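Local structure of purine phosphoribosyltransferase (1VDM) at residues V92-K97 with E137-F142; I114-L119 with T125-D130; A17-L22 with H46-I51. The protein probably transfers phosphoribosyl groups to or from purine bases as a type I phosphoribosyltransferase. All coordinates share one frame; numbering follows the deposited sequence.

Contact 1 of 3, residues V92-K97 with E137-F142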
ATOM      1  N   VAL G  92     -22.109 -19.931  28.279  1.00 44.49           N
ATOM      2  CA  VAL G  92     -22.567 -21.276  28.614  1.00 44.23           C
ATOM      3  C   VAL G  92     -23.425 -21.304  29.882  1.00 44.08           C
ATOM      4  O   VAL G  92     -23.237 -20.545  30.822  1.00 43.74           O
ATOM      5  CB  VAL G  92     -21.341 -22.173  28.798  1.00 44.43           C
ATOM      6  CG1 VAL G  92     -20.508 -21.682  29.980  1.00 42.12           C
ATOM      7  CG2 VAL G  92     -21.777 -23.604  29.056  1.00 43.56           C
ATOM      8  N   SER G  93     -24.422 -22.207  29.859  1.00 43.76           N
ATOM      9  CA  SER G  93     -25.282 -22.374  31.023  1.00 43.76           C
ATOM     10  C   SER G  93     -24.829 -23.566  31.867  1.00 43.76           C
ATOM     11  O   SER G  93     -25.151 -24.715  31.596  1.00 43.76           O
ATOM     12  CB  SER G  93     -26.703 -22.622  30.509  1.00 43.76           C
ATOM     13  OG  SER G  93     -27.645 -22.284  31.526  1.00 43.76           O
ATOM     14  N   ASP G  94     -24.014 -23.274  32.901  1.00 45.73           N
ATOM     15  CA  ASP G  94     -23.496 -24.360  33.721  1.00 47.33           C
ATOM     16  C   ASP G  94     -24.495 -24.782  34.800  1.00 48.09           C
ATOM     17  O   ASP G  94     -25.113 -25.833  34.739  1.00 48.51           O
ATOM     18  CB  ASP G  94     -22.187 -23.917  34.371  1.00 48.42           C
ATOM     19  CG  ASP G  94     -21.412 -25.159  34.784  1.00 49.64           C
ATOM     20  OD1 ASP G  94     -20.194 -25.052  34.926  1.00 48.73           O
ATOM     21  OD2 ASP G  94     -22.025 -26.210  34.953  1.00 51.02           O
ATOM     22  N   THR G  95     -24.616 -23.943  35.846  1.00 48.69           N
ATOM     23  CA  THR G  95     -25.611 -24.239  36.867  1.00 49.02           C
ATOM     24  C   THR G  95     -26.891 -23.428  36.667  1.00 50.22           C
ATOM     25  O   THR G  95     -27.957 -23.773  37.164  1.00 51.10           O
ATOM     26  CB  THR G  95     -25.009 -23.941  38.242  1.00 48.54           C
ATOM     27  OG1 THR G  95     -24.671 -22.551  38.320  1.00 48.03           O
ATOM     28  CG2 THR G  95     -23.741 -24.776  38.447  1.00 47.09           C
ATOM     29  N   GLY G  96     -26.770 -22.340  35.911  1.00 50.99           N
ATOM     30  CA  GLY G  96     -27.911 -21.481  35.646  1.00 51.81           C
ATOM     31  C   GLY G  96     -28.025 -20.437  36.731  1.00 52.25           C
ATOM     32  O   GLY G  96     -28.971 -19.650  36.789  1.00 52.59           O
ATOM     33  N   LYS G  97     -27.029 -20.444  37.602  1.00 52.49           N
ATOM     34  CA  LYS G  97     -26.969 -19.524  38.715  1.00 53.06           C
ATOM     35  C   LYS G  97     -27.014 -18.074  38.222  1.00 53.24           C
ATOM     36  O   LYS G  97     -27.919 -17.318  38.577  1.00 54.19           O
ATOM     37  CB  LYS G  97     -25.683 -19.800  39.496  1.00 54.73           C
ATOM     38  CG  LYS G  97     -25.515 -19.042  40.797  1.00 56.08           C
ATOM     39  CD  LYS G  97     -24.146 -19.345  41.412  1.00 57.46           C
ATOM     40  CE  LYS G  97     -23.006 -18.982  40.454  1.00 56.95           C
ATOM     41  NZ  LYS G  97     -21.661 -19.342  40.985  1.00 57.47           N
ATOM     42  N   GLU G 137     -20.346 -32.014  29.631  1.00 45.24           N
ATOM     43  CA  GLU G 137     -20.289 -32.060  31.088  1.00 45.48           C
ATOM     44  C   GLU G 137     -18.910 -31.589  31.549  1.00 44.90           C
ATOM     45  O   GLU G 137     -18.706 -31.272  32.724  1.00 45.17           O
ATOM     46  CB  GLU G 137     -20.559 -33.480  31.588  1.00 47.11           C
ATOM     47  CG  GLU G 137     -21.987 -33.972  31.329  1.00 52.41           C
ATOM     48  CD  GLU G 137     -22.240 -35.382  31.869  1.00 55.58           C
ATOM     49  OE1 GLU G 137     -23.376 -35.891  31.707  1.00 55.76           O
ATOM     50  OE2 GLU G 137     -21.304 -35.980  32.454  1.00 56.35           O
ATOM     51  N   LYS G 138     -17.971 -31.529  30.608  1.00 43.68           N
ATOM     52  CA  LYS G 138     -16.614 -31.099  30.906  1.00 42.81           C
ATOM     53  C   LYS G 138     -16.523 -29.595  31.096  1.00 42.17           C
ATOM     54  O   LYS G 138     -17.481 -28.860  30.833  1.00 40.54           O
ATOM     55  CB  LYS G 138     -15.671 -31.500  29.777  1.00 43.99           C
ATOM     56  CG  LYS G 138     -15.559 -32.990  29.539  1.00 44.72           C
ATOM     57  CD  LYS G 138     -14.422 -33.270  28.577  1.00 46.99           C
ATOM     58  CE  LYS G 138     -14.318 -34.741  28.246  1.00 47.18           C
ATOM     59  NZ  LYS G 138     -13.249 -34.980  27.237  1.00 50.18           N
ATOM     60  N   TRP G 139     -15.370 -29.138  31.577  1.00 40.31           N
ATOM     61  CA  TRP G 139     -15.162 -27.709  31.744  1.00 39.74           C
ATOM     62  C   TRP G 139     -14.724 -27.192  30.370  1.00 38.97           C
ATOM     63  O   TRP G 139     -13.866 -27.797  29.705  1.00 37.42           O
ATOM     64  CB  TRP G 139     -14.089 -27.421  32.795  1.00 40.68           C
ATOM     65  CG  TRP G 139     -13.744 -25.960  32.901  1.00 43.44           C
ATOM     66  CD1 TRP G 139     -12.741 -25.304  32.245  1.00 45.31           C
ATOM     67  CD2 TRP G 139     -14.428 -24.967  33.678  1.00 43.69           C
ATOM     68  NE1 TRP G 139     -12.758 -23.965  32.563  1.00 45.09           N
ATOM     69  CE2 TRP G 139     -13.781 -23.731  33.441  1.00 44.25           C
ATOM     70  CE3 TRP G 139     -15.524 -25.000  34.551  1.00 43.18           C
ATOM     71  CZ2 TRP G 139     -14.193 -22.541  34.046  1.00 43.47           C
ATOM     72  CZ3 TRP G 139     -15.935 -23.812  35.153  1.00 44.21           C
ATOM     73  CH2 TRP G 139     -15.268 -22.600  34.896  1.00 43.89           C
ATOM     74  N   ILE G 140     -15.333 -26.091  29.940  1.00 36.66           N
ATOM     75  CA  ILE G 140     -15.014 -25.518  28.638  1.00 35.16           C
ATOM     76  C   ILE G 140     -14.047 -24.342  28.696  1.00 32.93           C
ATOM     77  O   ILE G 140     -14.291 -23.353  29.393  1.00 31.79           O
ATOM     78  CB  ILE G 140     -16.280 -25.020  27.906  1.00 35.02           C
ATOM     79  CG1 ILE G 140     -17.357 -26.097  27.915  1.00 35.41           C
ATOM     80  CG2 ILE G 140     -15.934 -24.668  26.456  1.00 35.93           C
ATOM     81  CD1 ILE G 140     -18.680 -25.606  27.411  1.00 36.22           C
ATOM     82  N   VAL G 141     -12.946 -24.460  27.962  1.00 30.37           N
ATOM     83  CA  VAL G 141     -11.980 -23.371  27.883  1.00 31.42           C
ATOM     84  C   VAL G 141     -12.257 -22.678  26.556  1.00 31.01           C
ATOM     85  O   VAL G 141     -12.035 -23.248  25.493  1.00 31.35           O
ATOM     86  CB  VAL G 141     -10.521 -23.865  27.876  1.00 30.72           C
ATOM     87  CG1 VAL G 141      -9.588 -22.672  27.804  1.00 29.34           C
ATOM     88  CG2 VAL G 141     -10.237 -24.690  29.122  1.00 31.50           C
ATOM     89  N   PHE G 142     -12.768 -21.456  26.625  1.00 30.23           N
ATOM     90  CA  PHE G 142     -13.072 -20.699  25.419  1.00 29.48           C
ATOM     91  C   PHE G 142     -11.811 -20.134  24.749  1.00 29.06           C
ATOM     92  O   PHE G 142     -10.750 -20.034  25.378  1.00 28.80           O
ATOM     93  CB  PHE G 142     -14.067 -19.586  25.745  1.00 30.36           C
ATOM     94  CG  PHE G 142     -15.428 -20.092  26.095  1.00 31.32           C
ATOM     95  CD1 PHE G 142     -15.851 -20.144  27.424  1.00 31.62           C
ATOM     96  CD2 PHE G 142     -16.289 -20.546  25.098  1.00 31.92           C
ATOM     97  CE1 PHE G 142     -17.123 -20.639  27.757  1.00 30.99           C
ATOM     98  CE2 PHE G 142     -17.563 -21.045  25.421  1.00 30.09           C
ATOM     99  CZ  PHE G 142     -17.979 -21.091  26.751  1.00 29.95           C
TER

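Contact 2 of 3, residues I114-L119 with T125-D130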
ATOM      1  N   ILE G 114     -38.859 -12.737  26.638  1.00 56.15           N
ATOM      2  CA  ILE G 114     -37.459 -13.001  26.933  1.00 54.12           C
ATOM      3  C   ILE G 114     -37.015 -14.355  26.411  1.00 53.65           C
ATOM      4  O   ILE G 114     -37.661 -15.370  26.661  1.00 55.87           O
ATOM      5  CB  ILE G 114     -37.181 -12.957  28.442  1.00 53.43           C
ATOM      6  CG1 ILE G 114     -37.491 -11.562  28.987  1.00 54.13           C
ATOM      7  CG2 ILE G 114     -35.732 -13.320  28.715  1.00 50.64           C
ATOM      8  CD1 ILE G 114     -37.437 -11.469  30.498  1.00 54.78           C
ATOM      9  N   LYS G 115     -35.908 -14.350  25.679  1.00 50.69           N
ATOM     10  CA  LYS G 115     -35.329 -15.560  25.115  1.00 47.83           C
ATOM     11  C   LYS G 115     -33.887 -15.620  25.596  1.00 44.87           C
ATOM     12  O   LYS G 115     -33.307 -14.601  25.959  1.00 43.45           O
ATOM     13  CB  LYS G 115     -35.364 -15.508  23.590  1.00 50.22           C
ATOM     14  CG  LYS G 115     -36.083 -16.679  22.945  1.00 54.04           C
ATOM     15  CD  LYS G 115     -37.577 -16.644  23.234  1.00 55.18           C
ATOM     16  CE  LYS G 115     -38.291 -17.803  22.558  1.00 56.62           C
ATOM     17  NZ  LYS G 115     -39.725 -17.827  22.943  1.00 60.02           N
ATOM     18  N   ILE G 116     -33.304 -16.809  25.594  1.00 42.95           N
ATOM     19  CA  ILE G 116     -31.934 -16.971  26.067  1.00 40.76           C
ATOM     20  C   ILE G 116     -31.080 -17.756  25.093  1.00 38.71           C
ATOM     21  O   ILE G 116     -31.444 -18.866  24.683  1.00 37.81           O
ATOM     22  CB  ILE G 116     -31.917 -17.677  27.437  1.00 42.79           C
ATOM     23  CG1 ILE G 116     -32.566 -16.764  28.480  1.00 43.14           C
ATOM     24  CG2 ILE G 116     -30.487 -18.055  27.819  1.00 43.33           C
ATOM     25  CD1 ILE G 116     -32.855 -17.441  29.786  1.00 42.14           C
ATOM     26  N   ALA G 117     -29.940 -17.170  24.732  1.00 35.39           N
ATOM     27  CA  ALA G 117     -29.021 -17.797  23.793  1.00 33.95           C
ATOM     28  C   ALA G 117     -27.645 -17.993  24.413  1.00 33.75           C
ATOM     29  O   ALA G 117     -27.106 -17.091  25.059  1.00 32.63           O
ATOM     30  CB  ALA G 117     -28.912 -16.949  22.533  1.00 32.63           C
ATOM     31  N   CYS G 118     -27.085 -19.180  24.205  1.00 33.10           N
ATOM     32  CA  CYS G 118     -25.774 -19.533  24.737  1.00 34.63           C
ATOM     33  C   CYS G 118     -25.002 -20.355  23.731  1.00 33.29           C
ATOM     34  O   CYS G 118     -25.586 -20.999  22.861  1.00 32.43           O
ATOM     35  CB  CYS G 118     -25.912 -20.365  26.019  1.00 36.52           C
ATOM     36  SG  CYS G 118     -26.527 -19.482  27.452  1.00 44.78           S
ATOM     37  N   LEU G 119     -23.684 -20.340  23.853  1.00 31.96           N
ATOM     38  CA  LEU G 119     -22.863 -21.132  22.962  1.00 33.94           C
ATOM     39  C   LEU G 119     -23.025 -22.600  23.350  1.00 35.32           C
ATOM     40  O   LEU G 119     -23.148 -23.472  22.486  1.00 35.57           O
ATOM     41  CB  LEU G 119     -21.400 -20.729  23.097  1.00 30.96           C
ATOM     42  CG  LEU G 119     -21.053 -19.314  22.648  1.00 31.73           C
ATOM     43  CD1 LEU G 119     -19.603 -18.989  23.026  1.00 28.75           C
ATOM     44  CD2 LEU G 119     -21.268 -19.215  21.134  1.00 28.73           C
ATOM     45  N   THR G 125     -27.867 -27.801  34.353  1.00 48.08           N
ATOM     46  CA  THR G 125     -28.285 -26.406  34.489  1.00 47.92           C
ATOM     47  C   THR G 125     -29.761 -26.239  34.874  1.00 48.76           C
ATOM     48  O   THR G 125     -30.615 -27.032  34.480  1.00 48.45           O
ATOM     49  CB  THR G 125     -28.052 -25.645  33.176  1.00 46.18           C
ATOM     50  OG1 THR G 125     -28.381 -24.265  33.365  1.00 47.04           O
ATOM     51  CG2 THR G 125     -28.927 -26.212  32.076  1.00 44.21           C
ATOM     52  N   SER G 126     -30.051 -25.198  35.647  1.00 49.46           N
ATOM     53  CA  SER G 126     -31.417 -24.923  36.063  1.00 50.06           C
ATOM     54  C   SER G 126     -32.067 -23.961  35.069  1.00 49.49           C
ATOM     55  O   SER G 126     -33.220 -23.566  35.236  1.00 49.82           O
ATOM     56  CB  SER G 126     -31.436 -24.304  37.461  1.00 51.63           C
ATOM     57  OG  SER G 126     -30.898 -22.992  37.445  1.00 55.07           O
ATOM     58  N   VAL G 127     -31.308 -23.577  34.044  1.00 48.37           N
ATOM     59  CA  VAL G 127     -31.802 -22.672  33.010  1.00 47.63           C
ATOM     60  C   VAL G 127     -31.341 -23.128  31.633  1.00 46.88           C
ATOM     61  O   VAL G 127     -30.257 -22.756  31.167  1.00 47.50           O
ATOM     62  CB  VAL G 127     -31.320 -21.216  33.231  1.00 47.88           C
ATOM     63  CG1 VAL G 127     -31.630 -20.373  32.005  1.00 46.76           C
ATOM     64  CG2 VAL G 127     -32.014 -20.617  34.441  1.00 48.67           C
ATOM     65  N   VAL G 128     -32.170 -23.948  30.995  1.00 44.49           N
ATOM     66  CA  VAL G 128     -31.869 -24.448  29.667  1.00 43.99           C
ATOM     67  C   VAL G 128     -32.014 -23.279  28.704  1.00 45.03           C
ATOM     68  O   VAL G 128     -33.009 -22.550  28.745  1.00 45.81           O
ATOM     69  CB  VAL G 128     -32.850 -25.566  29.245  1.00 43.02           C
ATOM     70  CG1 VAL G 128     -32.510 -26.060  27.835  1.00 42.20           C
ATOM     71  CG2 VAL G 128     -32.788 -26.707  30.242  1.00 39.39           C
ATOM     72  N   PRO G 129     -31.013 -23.069  27.839  1.00 45.47           N
ATOM     73  CA  PRO G 129     -31.090 -21.960  26.882  1.00 46.12           C
ATOM     74  C   PRO G 129     -32.137 -22.238  25.806  1.00 45.45           C
ATOM     75  O   PRO G 129     -32.340 -23.385  25.408  1.00 44.88           O
ATOM     76  CB  PRO G 129     -29.670 -21.902  26.308  1.00 45.33           C
ATOM     77  CG  PRO G 129     -28.824 -22.474  27.424  1.00 44.75           C
ATOM     78  CD  PRO G 129     -29.658 -23.643  27.861  1.00 46.23           C
ATOM     79  N   ASP G 130     -32.816 -21.197  25.345  1.00 45.06           N
ATOM     80  CA  ASP G 130     -33.809 -21.399  24.301  1.00 46.42           C
ATOM     81  C   ASP G 130     -33.077 -21.762  23.020  1.00 46.19           C
ATOM     82  O   ASP G 130     -33.619 -22.468  22.169  1.00 45.49           O
ATOM     83  CB  ASP G 130     -34.656 -20.147  24.123  1.00 47.17           C
ATOM     84  CG  ASP G 130     -35.414 -19.798  25.382  1.00 48.77           C
ATOM     85  OD1 ASP G 130     -34.923 -18.952  26.161  1.00 48.23           O
ATOM     86  OD2 ASP G 130     -36.489 -20.395  25.608  1.00 50.57           O
TER

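Contact 3 of 3, residues A17-L22 with H46-I51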
ATOM      1  N   ALA G  17     -24.881 -19.667  13.509  1.00 35.67           N
ATOM      2  CA  ALA G  17     -26.029 -20.568  13.586  1.00 34.83           C
ATOM      3  C   ALA G  17     -27.104 -19.969  14.492  1.00 35.10           C
ATOM      4  O   ALA G  17     -28.289 -19.980  14.170  1.00 34.86           O
ATOM      5  CB  ALA G  17     -25.588 -21.928  14.116  1.00 31.57           C
ATOM      6  N   LEU G  18     -26.682 -19.440  15.630  1.00 36.69           N
ATOM      7  CA  LEU G  18     -27.610 -18.835  16.564  1.00 37.63           C
ATOM      8  C   LEU G  18     -28.297 -17.652  15.901  1.00 39.38           C
ATOM      9  O   LEU G  18     -29.505 -17.479  16.028  1.00 39.83           O
ATOM     10  CB  LEU G  18     -26.865 -18.381  17.827  1.00 37.12           C
ATOM     11  CG  LEU G  18     -26.259 -19.526  18.645  1.00 38.88           C
ATOM     12  CD1 LEU G  18     -25.239 -18.993  19.650  1.00 39.20           C
ATOM     13  CD2 LEU G  18     -27.378 -20.279  19.358  1.00 39.47           C
ATOM     14  N   ALA G  19     -27.520 -16.837  15.196  1.00 41.06           N
ATOM     15  CA  ALA G  19     -28.051 -15.662  14.507  1.00 41.70           C
ATOM     16  C   ALA G  19     -29.230 -16.015  13.613  1.00 43.61           C
ATOM     17  O   ALA G  19     -30.288 -15.405  13.719  1.00 45.18           O
ATOM     18  CB  ALA G  19     -26.963 -15.002  13.679  1.00 41.22           C
ATOM     19  N   GLU G  20     -29.052 -16.998  12.738  1.00 45.76           N
ATOM     20  CA  GLU G  20     -30.126 -17.393  11.835  1.00 49.40           C
ATOM     21  C   GLU G  20     -31.407 -17.722  12.602  1.00 50.11           C
ATOM     22  O   GLU G  20     -32.512 -17.396  12.151  1.00 51.29           O
ATOM     23  CB  GLU G  20     -29.699 -18.591  10.975  1.00 52.37           C
ATOM     24  CG  GLU G  20     -30.677 -18.923   9.824  1.00 57.21           C
ATOM     25  CD  GLU G  20     -30.977 -17.719   8.912  1.00 60.68           C
ATOM     26  OE1 GLU G  20     -30.019 -17.124   8.363  1.00 63.24           O
ATOM     27  OE2 GLU G  20     -32.168 -17.365   8.741  1.00 60.03           O
ATOM     28  N   LYS G  21     -31.255 -18.356  13.763  1.00 50.05           N
ATOM     29  CA  LYS G  21     -32.392 -18.722  14.600  1.00 49.71           C
ATOM     30  C   LYS G  21     -32.971 -17.503  15.309  1.00 49.20           C
ATOM     31  O   LYS G  21     -34.186 -17.374  15.439  1.00 49.46           O
ATOM     32  CB  LYS G  21     -31.978 -19.774  15.633  1.00 49.91           C
ATOM     33  CG  LYS G  21     -32.634 -21.126  15.437  1.00 51.44           C
ATOM     34  CD  LYS G  21     -32.326 -21.704  14.066  1.00 54.00           C
ATOM     35  CE  LYS G  21     -33.152 -22.953  13.791  1.00 55.50           C
ATOM     36  NZ  LYS G  21     -32.849 -23.544  12.457  1.00 56.59           N
ATOM     37  N   LEU G  22     -32.104 -16.610  15.773  1.00 48.44           N
ATOM     38  CA  LEU G  22     -32.574 -15.410  16.454  1.00 48.89           C
ATOM     39  C   LEU G  22     -33.275 -14.460  15.480  1.00 50.51           C
ATOM     40  O   LEU G  22     -34.029 -13.581  15.897  1.00 49.45           O
ATOM     41  CB  LEU G  22     -31.410 -14.685  17.142  1.00 47.58           C
ATOM     42  CG  LEU G  22     -30.854 -15.289  18.437  1.00 47.74           C
ATOM     43  CD1 LEU G  22     -29.681 -14.455  18.951  1.00 43.73           C
ATOM     44  CD2 LEU G  22     -31.965 -15.344  19.474  1.00 45.59           C
ATOM     45  N   HIS G  46     -23.875  -7.033  16.084  1.00 47.60           N
ATOM     46  CA  HIS G  46     -23.502  -6.654  14.726  1.00 47.92           C
ATOM     47  C   HIS G  46     -24.294  -7.454  13.687  1.00 48.51           C
ATOM     48  O   HIS G  46     -24.948  -6.875  12.824  1.00 49.85           O
ATOM     49  CB  HIS G  46     -21.998  -6.886  14.506  1.00 48.00           C
ATOM     50  CG  HIS G  46     -21.119  -5.879  15.181  1.00 47.62           C
ATOM     51  ND1 HIS G  46     -20.918  -4.611  14.680  1.00 48.58           N
ATOM     52  CD2 HIS G  46     -20.384  -5.953  16.318  1.00 47.97           C
ATOM     53  CE1 HIS G  46     -20.097  -3.948  15.477  1.00 48.18           C
ATOM     54  NE2 HIS G  46     -19.759  -4.739  16.478  1.00 47.74           N
ATOM     55  N   ILE G  47     -24.239  -8.783  13.786  1.00 48.69           N
ATOM     56  CA  ILE G  47     -24.926  -9.680  12.859  1.00 46.91           C
ATOM     57  C   ILE G  47     -26.436  -9.477  12.738  1.00 49.15           C
ATOM     58  O   ILE G  47     -27.024  -9.798  11.708  1.00 50.52           O
ATOM     59  CB  ILE G  47     -24.691 -11.158  13.233  1.00 44.29           C
ATOM     60  CG1 ILE G  47     -23.196 -11.446  13.340  1.00 43.19           C
ATOM     61  CG2 ILE G  47     -25.297 -12.063  12.171  1.00 44.84           C
ATOM     62  CD1 ILE G  47     -22.879 -12.894  13.658  1.00 42.03           C
ATOM     63  N   LEU G  48     -27.068  -8.950  13.778  1.00 50.23           N
ATOM     64  CA  LEU G  48     -28.511  -8.749  13.740  1.00 52.29           C
ATOM     65  C   LEU G  48     -28.959  -7.313  13.455  1.00 54.55           C
ATOM     66  O   LEU G  48     -30.043  -6.904  13.878  1.00 56.36           O
ATOM     67  CB  LEU G  48     -29.132  -9.227  15.054  1.00 50.70           C
ATOM     68  CG  LEU G  48     -29.011 -10.722  15.364  1.00 49.49           C
ATOM     69  CD1 LEU G  48     -29.587 -10.986  16.742  1.00 48.99           C
ATOM     70  CD2 LEU G  48     -29.745 -11.543  14.316  1.00 48.53           C
ATOM     71  N   GLY G  49     -28.132  -6.547  12.746  1.00 55.88           N
ATOM     72  CA  GLY G  49     -28.497  -5.180  12.423  1.00 57.48           C
ATOM     73  C   GLY G  49     -28.214  -4.153  13.507  1.00 58.66           C
ATOM     74  O   GLY G  49     -29.072  -3.332  13.837  1.00 59.30           O
ATOM     75  N   ASP G  50     -27.003  -4.191  14.049  1.00 59.60           N
ATOM     76  CA  ASP G  50     -26.588  -3.267  15.101  1.00 60.81           C
ATOM     77  C   ASP G  50     -27.674  -2.925  16.111  1.00 59.67           C
ATOM     78  O   ASP G  50     -27.910  -1.750  16.393  1.00 60.42           O
ATOM     79  CB  ASP G  50     -26.039  -1.969  14.495  1.00 62.48           C
ATOM     80  CG  ASP G  50     -24.629  -2.126  13.942  1.00 66.31           C
ATOM     81  OD1 ASP G  50     -24.055  -1.112  13.482  1.00 68.54           O
ATOM     82  OD2 ASP G  50     -24.092  -3.257  13.968  1.00 65.94           O
ATOM     83  N   ILE G  51     -28.336  -3.942  16.653  1.00 57.58           N
ATOM     84  CA  ILE G  51     -29.368  -3.702  17.653  1.00 56.22           C
ATOM     85  C   ILE G  51     -28.645  -3.379  18.957  1.00 54.91           C
ATOM     86  O   ILE G  51     -27.605  -3.966  19.264  1.00 54.08           O
ATOM     87  CB  ILE G  51     -30.274  -4.935  17.858  1.00 57.35           C
ATOM     88  CG1 ILE G  51     -29.431  -6.128  18.301  1.00 56.69           C
ATOM     89  CG2 ILE G  51     -31.042  -5.247  16.567  1.00 55.64           C
ATOM     90  CD1 ILE G  51     -30.243  -7.367  18.550  1.00 57.97           C
TER

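Contact 1 of 3, residues V92-K97 with E137-F142
Val92 and Ile140 face each other with their CA atoms 8.7 Å apart, and no hydrogen bond crosses between the two chain segments. Residues 92-97 match the end of the PRPP-binding signature of type I phosphoribosyltransferases. In relatives this loop holds the 5'-phosphate of the substrate. Residues 137-142 carry strand 139-141, which pairs in parallel with strand 3-5, so the contact joins the likely phosphate loop to this small sheet by side chains alone. Val92 does most of the work. With chi1 at 64°, its CG1 sits between the backbone N and the carbonyl carbon and CG2 is anti to N; CG2 meets Ile140 CD1 at 4.0 Å. Its CB comes to the edge of the Phe142 ring, near the ring plane, 4.1 Å from Phe142 CZ. Val92 CG1 touches the same corner of that ring. Ile140 CG2 lies 4.0 Å above one face of the Phe142 ring, offset toward the rim, so the two side chains also pack on each other. Ala120 packs against both Val92 and Ile140. Further along the loop, Asp94 OD1 approaches Trp139 CZ3 obliquely at 4.4 Å. This is a slight touch, and the carboxylate has stronger partners in Lys122, by a salt bridge to OD1, and Trp124 NE1, bonded to OD2. Beyond Asp94 the loop forms an ST turn: Thr95 OG1 accepts from Lys97 N at 3.2 Å.

Contact 2 of 3, residues I114-L119 with T125-D130
Asp130 grips Ile116 through both its backbone and its carboxylate, at the outermost strand, within this chain, of the five-stranded core sheet of the phosphoribosyltransferase fold. Strand 113-118 runs parallel to its sheet neighbour 85-90. The irregular segment 125-130 crosses its other side; the two short runs of chain point 103° apart. Asp130 OD1 accepts from Ile116 N at 2.7 Å. The donor meets the anti side of the carboxylate, 22° out of its plane. The return bond, Asp130 N to Ile116 O, is 2.8 Å long but weak, with an angle of only 122°. Close apolar packing continues along the strand. Pro129 CG rests 3.8 Å from Cys118 SG, and Pro129 CB faces Ile116 CG2. Ile116 CD1 meets Val127 CG1 at 3.9 Å, the two side chains crossing at about a right angle; Ile103 and Leu99 of helix 97-107 also pack on this pair. With Asp130 replaced by alanine, Ile116 N would probably lose its carboxylate acceptor, and the loop would be tied to the strand mainly by the weak return bond and apolar packing. The Lys115 side is looser. Its chain bends at chi2 and lays CG against Asp130 CB, but no salt bridge closes between the two. Asp130 OD2 makes a long, weak ion pair with Lys152 of a neighbouring subunit. Lys115 NZ stays 4.9 Å from Asp130 OD2.

Contact 3 of 3, residues A17-L22 with H46-I51
Ala19 and Leu22, one turn apart on helix 8-23, receive Ile47 and Leu48 from the end of helix 38-47. The side chains that meet are all apolar, and no hydrogen bond crosses. Ile47 points its branch methyl at the helix: CG2, anti to the backbone N, meets Ala19 CB at 3.7 Å. The small alanine lets the chains come close here, with the CA atoms of Ala19 and Ile47 6.9 Å apart. Leu48 is turned differently and divides its fork between two partners. Its CD1 lies 4.1 Å from Leu22 CD1 and equally near Leu22 CB. Its CD2 rests 3.9 Å from the backbone Ala19 O. The Leu22 and Leu48 side chains cross at about a right angle. The helix ends at Ile47, and Leu48 begins the turn. The chain then turns at Gly49, whose N bonds back to His46 O at 3.2 Å. Helix 38-47 is the connecting helix of the beta-alpha-beta unit between the parallel strands 29-33 and 53-61. Leu44, one turn earlier on it, also packs on Ala19 and Leu22. Ile15 and Phe16 of helix 8-23 touch Ile47. Tyr131, in the loop before strand 134-135, packs against Leu18, Lys21 and Leu22, so helix 8-23 packs on both this loop and helix 38-47.

How the contacts relate
Contacts 1 and 2 adjoin, with centres 12 Å apart. Ser93 OG joins them: it lies 2.7 Å from Val127 O and 2.8 Å from Thr125 OG1, both probable hydrogen bonds. The loop of contact 2 thus backs the segment that resembles the PRPP-binding loop, which probably marks the active site. Contact 2 falls wholly within the chain between the two segments of contact 1. Contact 3 closes earlier in the sequence. It meets contact 2 through Leu18 CD1, 3.8 Å from Cys118 O, and both pack near the same neighbouring subunit. Contacts 1 and 3 do not touch: their centres are about 23 Å apart, their nearest atoms about 9 Å.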